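Local structure of Crov588 (Cafeteriavirus, 6NYR) at residues 397-407 and 416-427. The protein is of unknown function but folds as a giant-virus leucine-rich-repeat protein of many FNIP repeats curved into an almost closed ring. Residues are numbered along the deposited sequence; the frame is centred on the assembly and turned at random.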
# COMPACT_ATOMS: atom_id res chain seq x y z
N GLU A 397 17.77 18.50 -24.74
CA GLU A 397 17.90 19.84 -24.18
C GLU A 397 16.53 20.47 -23.99
O GLU A 397 15.62 20.29 -24.80
CB GLU A 397 18.76 20.72 -25.08
CG GLU A 397 20.23 20.33 -25.10
CD GLU A 397 21.06 21.30 -25.92
OE1 GLU A 397 20.53 21.83 -26.93
OE2 GLU A 397 22.23 21.54 -25.56
N ILE A 398 16.38 21.22 -22.90
CA ILE A 398 15.15 21.94 -22.58
C ILE A 398 15.50 23.42 -22.63
O ILE A 398 16.17 23.93 -21.73
CB ILE A 398 14.58 21.53 -21.22
CG1 ILE A 398 14.46 20.01 -21.14
CG2 ILE A 398 13.23 22.19 -20.98
CD1 ILE A 398 13.87 19.50 -19.84
N ALA A 399 15.02 24.11 -23.66
CA ALA A 399 15.38 25.50 -23.89
C ALA A 399 14.43 26.41 -23.12
O ALA A 399 13.60 25.96 -22.33
CB ALA A 399 15.37 25.79 -25.39
N GLU A 400 14.55 27.72 -23.35
CA GLU A 400 13.92 28.69 -22.48
C GLU A 400 12.41 28.57 -22.38
O GLU A 400 11.88 28.22 -21.32
CB GLU A 400 14.27 30.11 -22.94
CG GLU A 400 15.66 30.59 -22.56
CD GLU A 400 15.87 32.06 -22.85
OE1 GLU A 400 14.92 32.85 -22.65
OE2 GLU A 400 16.98 32.43 -23.27
N LYS A 401 11.69 28.85 -23.47
CA LYS A 401 10.24 28.95 -23.42
C LYS A 401 9.54 27.62 -23.64
O LYS A 401 8.44 27.57 -24.22
CB LYS A 401 9.75 29.98 -24.44
CG LYS A 401 9.62 31.40 -23.88
CD LYS A 401 10.99 32.03 -23.62
CE LYS A 401 11.01 32.80 -22.31
NZ LYS A 401 10.50 34.19 -22.41
N VAL A 402 10.14 26.52 -23.17
CA VAL A 402 9.57 25.20 -23.39
C VAL A 402 8.61 24.81 -22.27
O VAL A 402 7.47 24.41 -22.53
CB VAL A 402 10.71 24.16 -23.55
CG1 VAL A 402 10.13 22.77 -23.75
CG2 VAL A 402 11.63 24.56 -24.69
N LEU A 403 9.06 24.90 -21.02
CA LEU A 403 8.21 24.51 -19.90
C LEU A 403 7.20 25.61 -19.60
O LEU A 403 7.57 26.79 -19.56
CB LEU A 403 9.07 24.23 -18.67
CG LEU A 403 10.08 23.10 -18.85
CD1 LEU A 403 11.03 23.02 -17.66
CD2 LEU A 403 9.37 21.76 -19.06
N PRO A 404 5.92 25.27 -19.42
CA PRO A 404 4.91 26.31 -19.18
C PRO A 404 5.03 26.93 -17.79
O PRO A 404 5.48 26.29 -16.84
CB PRO A 404 3.58 25.56 -19.34
CG PRO A 404 3.92 24.14 -18.96
CD PRO A 404 5.34 23.91 -19.42
N ASN A 405 4.60 28.19 -17.70
CA ASN A 405 4.59 28.88 -16.42
C ASN A 405 3.72 28.19 -15.38
O ASN A 405 3.96 28.37 -14.18
CB ASN A 405 4.10 30.33 -16.58
CG ASN A 405 5.01 31.16 -17.48
OD1 ASN A 405 6.23 30.99 -17.47
ND2 ASN A 405 4.41 32.06 -18.25
N SER A 406 2.74 27.39 -15.80
CA SER A 406 1.84 26.77 -14.85
C SER A 406 2.45 25.56 -14.15
O SER A 406 1.84 25.05 -13.20
CB SER A 406 0.55 26.34 -15.55
OG SER A 406 0.83 25.52 -16.68
N LEU A 407 3.62 25.10 -14.57
CA LEU A 407 4.19 23.87 -14.04
C LEU A 407 4.56 24.03 -12.58
O LEU A 407 5.28 24.96 -12.20
CB LEU A 407 5.42 23.46 -14.84
CG LEU A 407 5.83 21.99 -14.75
CD1 LEU A 407 4.82 21.10 -15.47
CD2 LEU A 407 7.24 21.79 -15.29
N PHE A 416 18.36 11.68 -17.95
CA PHE A 416 18.47 13.10 -18.23
C PHE A 416 19.76 13.65 -17.62
O PHE A 416 19.98 13.54 -16.41
CB PHE A 416 17.27 13.88 -17.69
CG PHE A 416 17.32 15.34 -18.02
CD1 PHE A 416 16.78 15.81 -19.20
CD2 PHE A 416 17.95 16.24 -17.17
CE1 PHE A 416 16.83 17.15 -19.52
CE2 PHE A 416 18.01 17.58 -17.48
CZ PHE A 416 17.45 18.04 -18.66
N ASN A 417 20.59 14.26 -18.46
CA ASN A 417 21.84 14.86 -18.00
C ASN A 417 22.25 15.98 -18.95
O ASN A 417 23.38 16.04 -19.43
CB ASN A 417 22.94 13.80 -17.89
CG ASN A 417 24.20 14.34 -17.24
OD1 ASN A 417 24.16 15.30 -16.47
ND2 ASN A 417 25.33 13.72 -17.56
N GLN A 418 21.32 16.89 -19.23
CA GLN A 418 21.61 18.07 -20.03
C GLN A 418 21.75 19.28 -19.11
O GLN A 418 21.27 19.29 -17.97
CB GLN A 418 20.50 18.33 -21.06
CG GLN A 418 20.26 17.18 -22.02
CD GLN A 418 21.49 16.81 -22.82
OE1 GLN A 418 22.29 17.66 -23.18
NE2 GLN A 418 21.64 15.52 -23.09
N LYS A 419 22.41 20.31 -19.62
CA LYS A 419 22.60 21.52 -18.83
C LYS A 419 21.25 22.20 -18.65
O LYS A 419 20.37 22.14 -19.52
CB LYS A 419 23.56 22.48 -19.51
CG LYS A 419 24.95 21.95 -19.87
CD LYS A 419 25.81 23.14 -20.32
CE LYS A 419 26.95 22.76 -21.26
NZ LYS A 419 28.03 21.94 -20.65
N ILE A 420 21.08 22.88 -17.51
CA ILE A 420 19.87 23.64 -17.23
C ILE A 420 20.31 25.06 -16.91
O ILE A 420 20.99 25.30 -15.90
CB ILE A 420 19.05 23.05 -16.07
CG1 ILE A 420 18.70 21.60 -16.40
CG2 ILE A 420 17.80 23.87 -15.82
CD1 ILE A 420 17.72 20.97 -15.45
N ILE A 421 19.94 26.01 -17.77
CA ILE A 421 20.37 27.39 -17.58
C ILE A 421 19.19 28.25 -17.16
O ILE A 421 18.09 27.73 -16.94
CB ILE A 421 21.02 27.93 -18.87
CG1 ILE A 421 20.02 27.93 -20.02
CG2 ILE A 421 22.23 27.08 -19.25
CD1 ILE A 421 20.50 28.66 -21.27
N GLU A 422 19.40 29.55 -17.04
CA GLU A 422 18.38 30.42 -16.48
C GLU A 422 17.21 30.56 -17.45
O GLU A 422 17.35 30.42 -18.67
CB GLU A 422 18.96 31.78 -16.10
CG GLU A 422 19.55 32.58 -17.24
CD GLU A 422 19.77 34.03 -16.85
OE1 GLU A 422 19.93 34.31 -15.64
OE2 GLU A 422 19.76 34.89 -17.75
N ASN A 423 16.05 30.86 -16.88
CA ASN A 423 14.79 30.96 -17.62
C ASN A 423 14.44 29.70 -18.40
O ASN A 423 13.79 29.76 -19.45
CB ASN A 423 14.80 32.16 -18.57
CG ASN A 423 14.72 33.49 -17.85
OD1 ASN A 423 15.73 34.13 -17.57
ND2 ASN A 423 13.50 33.90 -17.52
N VAL A 424 14.84 28.54 -17.90
CA VAL A 424 14.30 27.27 -18.35
C VAL A 424 13.20 26.79 -17.41
O VAL A 424 12.09 26.48 -17.84
CB VAL A 424 15.41 26.20 -18.50
CG1 VAL A 424 14.80 24.89 -19.02
CG2 VAL A 424 16.50 26.69 -19.43
N LEU A 425 13.51 26.75 -16.12
CA LEU A 425 12.55 26.30 -15.11
C LEU A 425 11.60 27.44 -14.78
O LEU A 425 12.05 28.54 -14.45
CB LEU A 425 13.28 25.83 -13.86
CG LEU A 425 14.30 24.71 -14.10
CD1 LEU A 425 15.16 24.51 -12.86
CD2 LEU A 425 13.61 23.42 -14.50
N PRO A 426 10.29 27.21 -14.83
CA PRO A 426 9.34 28.32 -14.65
C PRO A 426 9.26 28.79 -13.21
O PRO A 426 9.32 27.98 -12.27
CB PRO A 426 8.01 27.74 -15.12
CG PRO A 426 8.14 26.27 -14.84
CD PRO A 426 9.60 25.93 -15.10
N ASN A 427 9.15 30.10 -13.03
CA ASN A 427 8.74 30.65 -11.75
C ASN A 427 7.36 30.10 -11.40
O ASN A 427 6.42 30.24 -12.18
CB ASN A 427 8.72 32.17 -11.79
CG ASN A 427 10.11 32.77 -11.83
OD1 ASN A 427 10.96 32.45 -11.00
ND2 ASN A 427 10.34 33.66 -12.79
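Pro426 and Val424 make the largest contributions to the surface buried between 397-407 and 416-427, two loops that stack without one direct hydrogen bond between them. The proline ring sits against Leu403 and the type I turn from Pro404 to Leu407: its CD lies 4.0 Å from Leu403 CB, and its CG touches Leu407 CB and lies 3.3 Å from Pro404 O. That same oxygen accepts the Leu407 N bond of the turn, so the carbonyl facing the proline already has a donor. Val424 crosses Ile398 at about a right angle. The valine brings CG1, which lies trans to N (chi1 -178°), to 3.7 Å from Ile398 CG2, while both its methyls rest near Ile398 O. The other branch of the isoleucine, extended at chi2 (-178°), carries CD1 to the Phe416 ring, 3.8 Å from CE1, in an oblique approach. Leu403 and Leu425 run side by side, CD1 against CD2, and both also touch Leu410 of strand 409-411.

Polar contacts are sparse. Glu400 CA directs a C-H toward Asn423 O at 3.2 Å, with a bent angle of 126° at the hydrogen, and CB and CG of Glu400 also lie close to that oxygen. Where the segments begin, CG of Glu397 meets Gln418 OE1, the carboxylate and amide planes of the two residues being nearly perpendicular; Gln418 NE2 instead bonds Asn395 OD1, an acceptor shared with Asn417 N.

Equivalent loops following successive parallel strands thus pack on one another through leucine, isoleucine, valine and proline side chains, the coil-on-coil stacking of a leucine-rich-repeat solenoid, here within an FNIP repeat of a circular protein.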